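Local coordinates for putative fimbrial associated sortase-like protein (PDB 6BWE) that probably acts as a class C (pilus) sortase, a cysteine transpeptidase that links pilin subunits covalently into pili on the bacterial surface, at residues D63-Q67 / Y93-D97; I164-P169 / S196-L200. The protein carries 2 engineered substitutions. All blocks are in the same frame, centred on the assembly; numbering follows the deposited sequence.

Interaction 1: D63-Q67 / Y93-D97; sequences DYLQQ and YHGTD
The Tyr64 ring presents one face to the edge of His94. His94 CD2 stands over the centre of that face, 3.8 Å from Tyr64 CZ. The planes meet at 73°, so the pair is T-shaped, with histidine as the edge. With chi1 at 172°, the Tyr64 ring swings away from its own amide nitrogen and reaches across to His94 and Gly95. There Gly95 N approaches near the ring plane and donates to Tyr64 OH at 2.9 Å. Tyr64 OH also shares a hydrogen bond with His107 ND1, so two bonds fix the phenol. Tyr61, His107 and Tyr109 bring further rings against Tyr64.

The contact sets helix 59-66 against residues 93-97, on strand 88-94. That strand is the second of the sortase beta-barrel. The helix precedes the first strand, so the contact seats an N-terminal element on the barrel.

Leu65 and Gln67 also hold His94. Leu65 CA sits over one face of the imidazole, a CH-pi contact at 3.9 Å from the ring centroid. Leu65 CD2 packs on His94 CB at 3.6 Å. At the ring edge, His94 NE2 gives a weak hydrogen bond to Gln67 O, 2.8 Å long and bent to 130°. Gln67 turns its amide back along the helix, where NE2 donates to Asp63 OD2 at 3.1 Å from above the carboxylate plane.

Interaction 2: I164-P169 / S196-L200; sequences INVVLP and SHRLL
Arg198 places CG anti to its carbonyl carbon (chi1 -63°), then bends at chi2 (-66°), which brings its guanidinium group across Pro169. The proline ring covers one guanidinium face, with Pro169 CG 4.1 Å from Arg198 NH1. The same nitrogen donates to His197 O at 2.9 Å, in the guanidinium plane, and to Ser196 OG, which is tilted from that plane. These two bonds and the proline limit how the group can turn. Pro169 CD also rests on Ser196 O.

The backbones form an antiparallel pair of neighbouring strands, 155-167 and 198-206, in the sortase beta-barrel. Asn165 with Leu200 and Val167 with Arg198 are hydrogen-bonded pairs. Val166 with Leu199 is the non-hydrogen-bonded pair between them. Arg198 N to Val167 O, at 2.7 Å, is the shortest of the four nearly straight backbone bonds. Arg198 comes nine residues after Cys189, the predicted acyl-thioester residue, which is S-hydroxycysteine in this structure. The Arg198 side chain is about 7 Å from that of His127, the predicted proton donor/acceptor. It probably corresponds to the active-site arginine of sortases.

On the face shared with Arg198, Val167 CG2 meets Leu200 CD1 at 3.8 Å, crossing at about a right angle. On the other face, Leu199 CD1 touches both Ile164 CG2 and Val166 CG2. Past the paired strands, Leu168 CD2 lies over one face of the His197 ring, 3.4 Å from His197 NE2, while His197 ND1 bonds to Asn195 O. A water bridges Asn165 ND2 and Leu200 O.

Interactions 1 and 2 have centres 24 Å apart, and their nearest atoms are about 10 Å apart. They do not touch. Both reach the same eight-stranded sheet of the sortase barrel, through different strands. Interaction 1 comes first along the chain and is complete before interaction 2 begins. It is a buried contact between helix 59-66 and strand 88-94, away from the annotated sites. Interaction 2 lies at the surface and pairs two barrel strands, 155-167 and 198-206. It forms part of the barrel wall near the predicted active-site histidine, beside the probable catalytic centre.

Interaction 1: D63-Q67 / Y93-D97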
ATOM      1  N   ASP A  63       5.333  -6.671  11.486  1.00 23.22           N
ATOM      2  CA  ASP A  63       5.651  -7.780  10.604  1.00 23.27           C
ATOM      3  C   ASP A  63       6.743  -7.446   9.594  1.00 21.36           C
ATOM      4  O   ASP A  63       7.663  -8.244   9.385  1.00 20.59           O
ATOM      5  CB  ASP A  63       4.414  -8.279   9.873  1.00 24.73           C
ATOM      6  CG  ASP A  63       4.653  -9.596   9.203  1.00 26.09           C
ATOM      7  OD1 ASP A  63       4.684 -10.645   9.913  1.00 27.90           O
ATOM      8  OD2 ASP A  63       4.837  -9.601   7.968  1.00 25.93           O
ATOM      9  N   TYR A  64       6.651  -6.256   9.012  1.00 20.21           N
ATOM     10  CA  TYR A  64       7.715  -5.708   8.166  1.00 19.62           C
ATOM     11  C   TYR A  64       9.104  -5.805   8.809  1.00 19.94           C
ATOM     12  O   TYR A  64      10.052  -6.274   8.198  1.00 19.03           O
ATOM     13  CB  TYR A  64       7.387  -4.270   7.847  1.00 19.42           C
ATOM     14  CG  TYR A  64       8.416  -3.465   7.165  1.00 18.69           C
ATOM     15  CD1 TYR A  64       8.781  -3.723   5.832  1.00 18.90           C
ATOM     16  CD2 TYR A  64       8.943  -2.336   7.787  1.00 19.13           C
ATOM     17  CE1 TYR A  64       9.688  -2.886   5.188  1.00 18.99           C
ATOM     18  CE2 TYR A  64       9.827  -1.507   7.172  1.00 18.66           C
ATOM     19  CZ  TYR A  64      10.241  -1.795   5.892  1.00 18.60           C
ATOM     20  OH  TYR A  64      11.120  -0.918   5.281  1.00 19.28           O
ATOM     21  N   LEU A  65       9.181  -5.376  10.061  1.00 19.97           N
ATOM     22  CA  LEU A  65      10.442  -5.353  10.778  1.00 20.85           C
ATOM     23  C   LEU A  65      10.996  -6.736  11.075  1.00 22.11           C
ATOM     24  O   LEU A  65      12.211  -6.877  11.168  1.00 22.15           O
ATOM     25  CB  LEU A  65      10.279  -4.559  12.070  1.00 21.58           C
ATOM     26  CG  LEU A  65      10.061  -3.060  11.900  1.00 21.89           C
ATOM     27  CD1 LEU A  65       9.900  -2.436  13.275  1.00 22.63           C
ATOM     28  CD2 LEU A  65      11.144  -2.354  11.100  1.00 22.60           C
ATOM     29  N   GLN A  66      10.132  -7.740  11.196  1.00 22.19           N
ATOM     30  CA  GLN A  66      10.579  -9.129  11.320  1.00 24.71           C
ATOM     31  C   GLN A  66      11.143  -9.705  10.011  1.00 22.91           C
ATOM     32  O   GLN A  66      11.847 -10.721  10.030  1.00 23.07           O
ATOM     33  CB  GLN A  66       9.415  -9.999  11.802  1.00 27.42           C
ATOM     34  CG  GLN A  66       8.886  -9.603  13.153  1.00 31.55           C
ATOM     35  CD  GLN A  66       7.727 -10.502  13.542  1.00 36.90           C
ATOM     36  OE1 GLN A  66       7.894 -11.721  13.620  1.00 43.46           O
ATOM     37  NE2 GLN A  66       6.554  -9.928  13.739  1.00 40.23           N
ATOM     38  N   GLN A  67      10.839  -9.082   8.862  1.00 20.61           N
ATOM     39  CA  GLN A  67      11.269  -9.669   7.585  1.00 20.64           C
ATOM     40  C   GLN A  67      12.746  -9.354   7.372  1.00 20.32           C
ATOM     41  O   GLN A  67      13.233  -8.300   7.793  1.00 21.56           O
ATOM     42  CB  GLN A  67      10.462  -9.168   6.419  1.00 20.33           C
ATOM     43  CG  GLN A  67       8.950  -9.407   6.554  1.00 20.03           C
ATOM     44  CD  GLN A  67       8.576 -10.875   6.691  1.00 20.66           C
ATOM     45  OE1 GLN A  67       9.250 -11.762   6.132  1.00 21.03           O
ATOM     46  NE2 GLN A  67       7.448 -11.148   7.380  1.00 21.59           N
ATOM     47  N   TYR A  93      18.578  -0.737   5.179  1.00 19.61           N
ATOM     48  CA  TYR A  93      17.883  -1.014   6.418  1.00 19.39           C
ATOM     49  C   TYR A  93      16.394  -0.889   6.234  1.00 19.53           C
ATOM     50  O   TYR A  93      15.934  -0.283   5.267  1.00 18.37           O
ATOM     51  CB  TYR A  93      18.320  -0.013   7.477  1.00 19.53           C
ATOM     52  CG  TYR A  93      19.802  -0.060   7.779  1.00 19.69           C
ATOM     53  CD1 TYR A  93      20.295  -0.916   8.729  1.00 20.24           C
ATOM     54  CD2 TYR A  93      20.700   0.743   7.079  1.00 20.21           C
ATOM     55  CE1 TYR A  93      21.654  -0.964   9.019  1.00 21.89           C
ATOM     56  CE2 TYR A  93      22.074   0.706   7.367  1.00 21.78           C
ATOM     57  CZ  TYR A  93      22.536  -0.155   8.323  1.00 22.00           C
ATOM     58  OH  TYR A  93      23.889  -0.236   8.589  1.00 25.35           O
ATOM     59  N   HIS A  94      15.624  -1.471   7.159  1.00 19.13           N
ATOM     60  CA  HIS A  94      14.197  -1.190   7.198  1.00 20.09           C
ATOM     61  C   HIS A  94      13.934   0.303   7.430  1.00 20.18           C
ATOM     62  O   HIS A  94      14.566   0.925   8.265  1.00 20.63           O
ATOM     63  CB  HIS A  94      13.499  -1.879   8.360  1.00 19.67           C
ATOM     64  CG  HIS A  94      13.452  -3.360   8.288  1.00 20.61           C
ATOM     65  ND1 HIS A  94      14.232  -4.144   9.098  1.00 20.96           N
ATOM     66  CD2 HIS A  94      12.621  -4.202   7.638  1.00 21.44           C
ATOM     67  CE1 HIS A  94      13.929  -5.410   8.895  1.00 21.01           C
ATOM     68  NE2 HIS A  94      12.978  -5.477   7.994  1.00 20.33           N
ATOM     69  N   GLY A  95      12.956   0.850   6.728  1.00 20.08           N
ATOM     70  CA  GLY A  95      12.449   2.174   7.017  1.00 19.49           C
ATOM     71  C   GLY A  95      13.325   3.308   6.564  1.00 19.63           C
ATOM     72  O   GLY A  95      14.412   3.116   5.955  1.00 19.29           O
ATOM     73  N   THR A  96      12.882   4.507   6.930  1.00 20.27           N
ATOM     74  CA  THR A  96      13.521   5.753   6.485  1.00 21.37           C
ATOM     75  C   THR A  96      13.615   6.720   7.662  1.00 23.02           C
ATOM     76  O   THR A  96      13.457   7.917   7.477  1.00 22.42           O
ATOM     77  CB  THR A  96      12.743   6.394   5.287  1.00 21.17           C
ATOM     78  OG1 THR A  96      11.359   6.532   5.632  1.00 20.90           O
ATOM     79  CG2 THR A  96      12.865   5.535   4.100  1.00 21.41           C
ATOM     80  N   ASP A  97      13.947   6.211   8.847  1.00 22.82           N
ATOM     81  CA  ASP A  97      14.260   7.084   9.983  1.00 24.75           C
ATOM     82  C   ASP A  97      15.456   8.003   9.658  1.00 23.58           C
ATOM     83  O   ASP A  97      16.381   7.659   8.912  1.00 21.29           O
ATOM     84  CB  ASP A  97      14.626   6.308  11.252  1.00 25.72           C
ATOM     85  CG  ASP A  97      13.474   5.489  11.817  1.00 28.44           C
ATOM     86  OD1 ASP A  97      12.290   5.782  11.539  1.00 28.67           O
ATOM     87  OD2 ASP A  97      13.777   4.543  12.573  1.00 28.74           O
TER

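Interaction 2: I164-P169 / S196-L200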
ATOM      1  N   ILE A 164      15.473   7.577 -15.703  1.00 29.70           N
ATOM      2  CA  ILE A 164      16.107   8.560 -14.848  1.00 30.02           C
ATOM      3  C   ILE A 164      15.216   9.795 -14.907  1.00 30.24           C
ATOM      4  O   ILE A 164      15.086  10.387 -15.964  1.00 30.08           O
ATOM      5  CB  ILE A 164      17.529   8.881 -15.317  1.00 31.08           C
ATOM      6  CG1 ILE A 164      18.426   7.655 -15.186  1.00 31.20           C
ATOM      7  CG2 ILE A 164      18.120  10.028 -14.490  1.00 31.71           C
ATOM      8  CD1 ILE A 164      19.796   7.809 -15.819  1.00 31.62           C
ATOM      9  N   ASN A 165      14.582  10.151 -13.788  1.00 29.61           N
ATOM     10  CA  ASN A 165      13.615  11.249 -13.754  1.00 31.56           C
ATOM     11  C   ASN A 165      13.869  12.133 -12.535  1.00 32.64           C
ATOM     12  O   ASN A 165      14.149  11.623 -11.457  1.00 31.40           O
ATOM     13  CB  ASN A 165      12.185  10.676 -13.690  1.00 31.94           C
ATOM     14  CG  ASN A 165      11.750  10.028 -14.999  1.00 33.42           C
ATOM     15  OD1 ASN A 165      11.507  10.721 -15.991  1.00 34.05           O
ATOM     16  ND2 ASN A 165      11.696   8.686 -15.028  1.00 31.81           N
ATOM     17  N   VAL A 166      13.816  13.447 -12.722  1.00 34.24           N
ATOM     18  CA  VAL A 166      13.849  14.401 -11.622  1.00 35.29           C
ATOM     19  C   VAL A 166      12.427  14.941 -11.476  1.00 36.81           C
ATOM     20  O   VAL A 166      11.866  15.467 -12.448  1.00 36.68           O
ATOM     21  CB  VAL A 166      14.840  15.534 -11.886  1.00 37.32           C
ATOM     22  CG1 VAL A 166      14.712  16.628 -10.836  1.00 37.79           C
ATOM     23  CG2 VAL A 166      16.266  14.975 -11.945  1.00 37.59           C
ATOM     24  N   VAL A 167      11.847  14.790 -10.285  1.00 35.26           N
ATOM     25  CA  VAL A 167      10.451  15.139 -10.044  1.00 36.72           C
ATOM     26  C   VAL A 167      10.294  15.948  -8.762  1.00 37.47           C
ATOM     27  O   VAL A 167      11.189  15.948  -7.898  1.00 36.84           O
ATOM     28  CB  VAL A 167       9.544  13.876  -9.993  1.00 36.10           C
ATOM     29  CG1 VAL A 167       9.571  13.140 -11.324  1.00 36.81           C
ATOM     30  CG2 VAL A 167       9.908  12.959  -8.832  1.00 35.68           C
ATOM     31  N   LEU A 168       9.144  16.611  -8.621  1.00 39.12           N
ATOM     32  CA  LEU A 168       8.794  17.232  -7.346  1.00 40.70           C
ATOM     33  C   LEU A 168       8.513  16.157  -6.326  1.00 40.46           C
ATOM     34  O   LEU A 168       8.084  15.075  -6.699  1.00 40.92           O
ATOM     35  CB  LEU A 168       7.595  18.184  -7.484  1.00 42.46           C
ATOM     36  CG  LEU A 168       7.865  19.426  -8.334  1.00 43.75           C
ATOM     37  CD1 LEU A 168       6.582  20.228  -8.543  1.00 45.59           C
ATOM     38  CD2 LEU A 168       8.928  20.310  -7.687  1.00 43.54           C
ATOM     39  N   PRO A 169       8.736  16.439  -5.027  1.00 43.21           N
ATOM     40  CA  PRO A 169       8.654  15.386  -4.018  1.00 43.52           C
ATOM     41  C   PRO A 169       7.279  14.741  -3.883  1.00 45.71           C
ATOM     42  O   PRO A 169       7.193  13.569  -3.522  1.00 46.28           O
ATOM     43  CB  PRO A 169       9.070  16.098  -2.726  1.00 43.05           C
ATOM     44  CG  PRO A 169       9.869  17.258  -3.192  1.00 43.64           C
ATOM     45  CD  PRO A 169       9.124  17.717  -4.406  1.00 43.75           C
ATOM     46  N   SER A 196      13.103  21.811  -3.371  1.00 42.18           N
ATOM     47  CA  SER A 196      13.223  20.380  -3.174  1.00 40.82           C
ATOM     48  C   SER A 196      12.716  19.585  -4.389  1.00 38.75           C
ATOM     49  O   SER A 196      11.637  19.838  -4.922  1.00 38.26           O
ATOM     50  CB  SER A 196      12.486  19.995  -1.888  1.00 43.04           C
ATOM     51  OG  SER A 196      12.839  18.692  -1.473  1.00 47.61           O
ATOM     52  N   HIS A 197      13.541  18.662  -4.872  1.00 37.36           N
ATOM     53  CA  HIS A 197      13.154  17.699  -5.906  1.00 34.82           C
ATOM     54  C   HIS A 197      13.670  16.317  -5.504  1.00 31.37           C
ATOM     55  O   HIS A 197      14.469  16.175  -4.555  1.00 29.31           O
ATOM     56  CB  HIS A 197      13.734  18.085  -7.271  1.00 37.57           C
ATOM     57  CG  HIS A 197      13.098  19.292  -7.889  1.00 40.24           C
ATOM     58  ND1 HIS A 197      13.346  20.574  -7.447  1.00 42.37           N
ATOM     59  CD2 HIS A 197      12.247  19.412  -8.934  1.00 42.02           C
ATOM     60  CE1 HIS A 197      12.654  21.431  -8.181  1.00 42.44           C
ATOM     61  NE2 HIS A 197      11.980  20.751  -9.090  1.00 42.90           N
ATOM     62  N   ARG A 198      13.230  15.310  -6.240  1.00 29.95           N
ATOM     63  CA  ARG A 198      13.724  13.950  -6.089  1.00 29.73           C
ATOM     64  C   ARG A 198      14.258  13.442  -7.410  1.00 28.00           C
ATOM     65  O   ARG A 198      13.644  13.650  -8.464  1.00 27.99           O
ATOM     66  CB  ARG A 198      12.622  13.001  -5.582  1.00 30.21           C
ATOM     67  CG  ARG A 198      12.102  13.342  -4.199  1.00 32.28           C
ATOM     68  CD  ARG A 198      13.181  13.153  -3.137  1.00 34.07           C
ATOM     69  NE  ARG A 198      12.727  13.541  -1.804  1.00 35.44           N
ATOM     70  CZ  ARG A 198      12.874  14.747  -1.243  1.00 37.15           C
ATOM     71  NH1 ARG A 198      13.470  15.771  -1.873  1.00 37.80           N
ATOM     72  NH2 ARG A 198      12.404  14.941  -0.018  1.00 38.68           N
ATOM     73  N   LEU A 199      15.418  12.794  -7.345  1.00 26.18           N
ATOM     74  CA  LEU A 199      15.953  11.997  -8.439  1.00 25.15           C
ATOM     75  C   LEU A 199      15.510  10.546  -8.267  1.00 25.94           C
ATOM     76  O   LEU A 199      15.734   9.970  -7.185  1.00 24.09           O
ATOM     77  CB  LEU A 199      17.463  12.109  -8.480  1.00 25.35           C
ATOM     78  CG  LEU A 199      18.187  11.179  -9.453  1.00 25.36           C
ATOM     79  CD1 LEU A 199      17.869  11.555 -10.895  1.00 26.64           C
ATOM     80  CD2 LEU A 199      19.679  11.217  -9.172  1.00 25.76           C
ATOM     81  N   LEU A 200      14.882   9.980  -9.310  1.00 25.31           N
ATOM     82  CA  LEU A 200      14.365   8.603  -9.318  1.00 25.68           C
ATOM     83  C   LEU A 200      15.078   7.875 -10.434  1.00 26.17           C
ATOM     84  O   LEU A 200      14.975   8.272 -11.618  1.00 27.64           O
ATOM     85  CB  LEU A 200      12.842   8.532  -9.580  1.00 26.72           C
ATOM     86  CG  LEU A 200      11.857   8.752  -8.422  1.00 27.80           C
ATOM     87  CD1 LEU A 200      12.117  10.048  -7.686  1.00 27.83           C
ATOM     88  CD2 LEU A 200      10.417   8.721  -8.916  1.00 28.77           C
TER
HETATM   89  O   HOH W   1      12.413   7.129 -12.786  1.00 31.77           O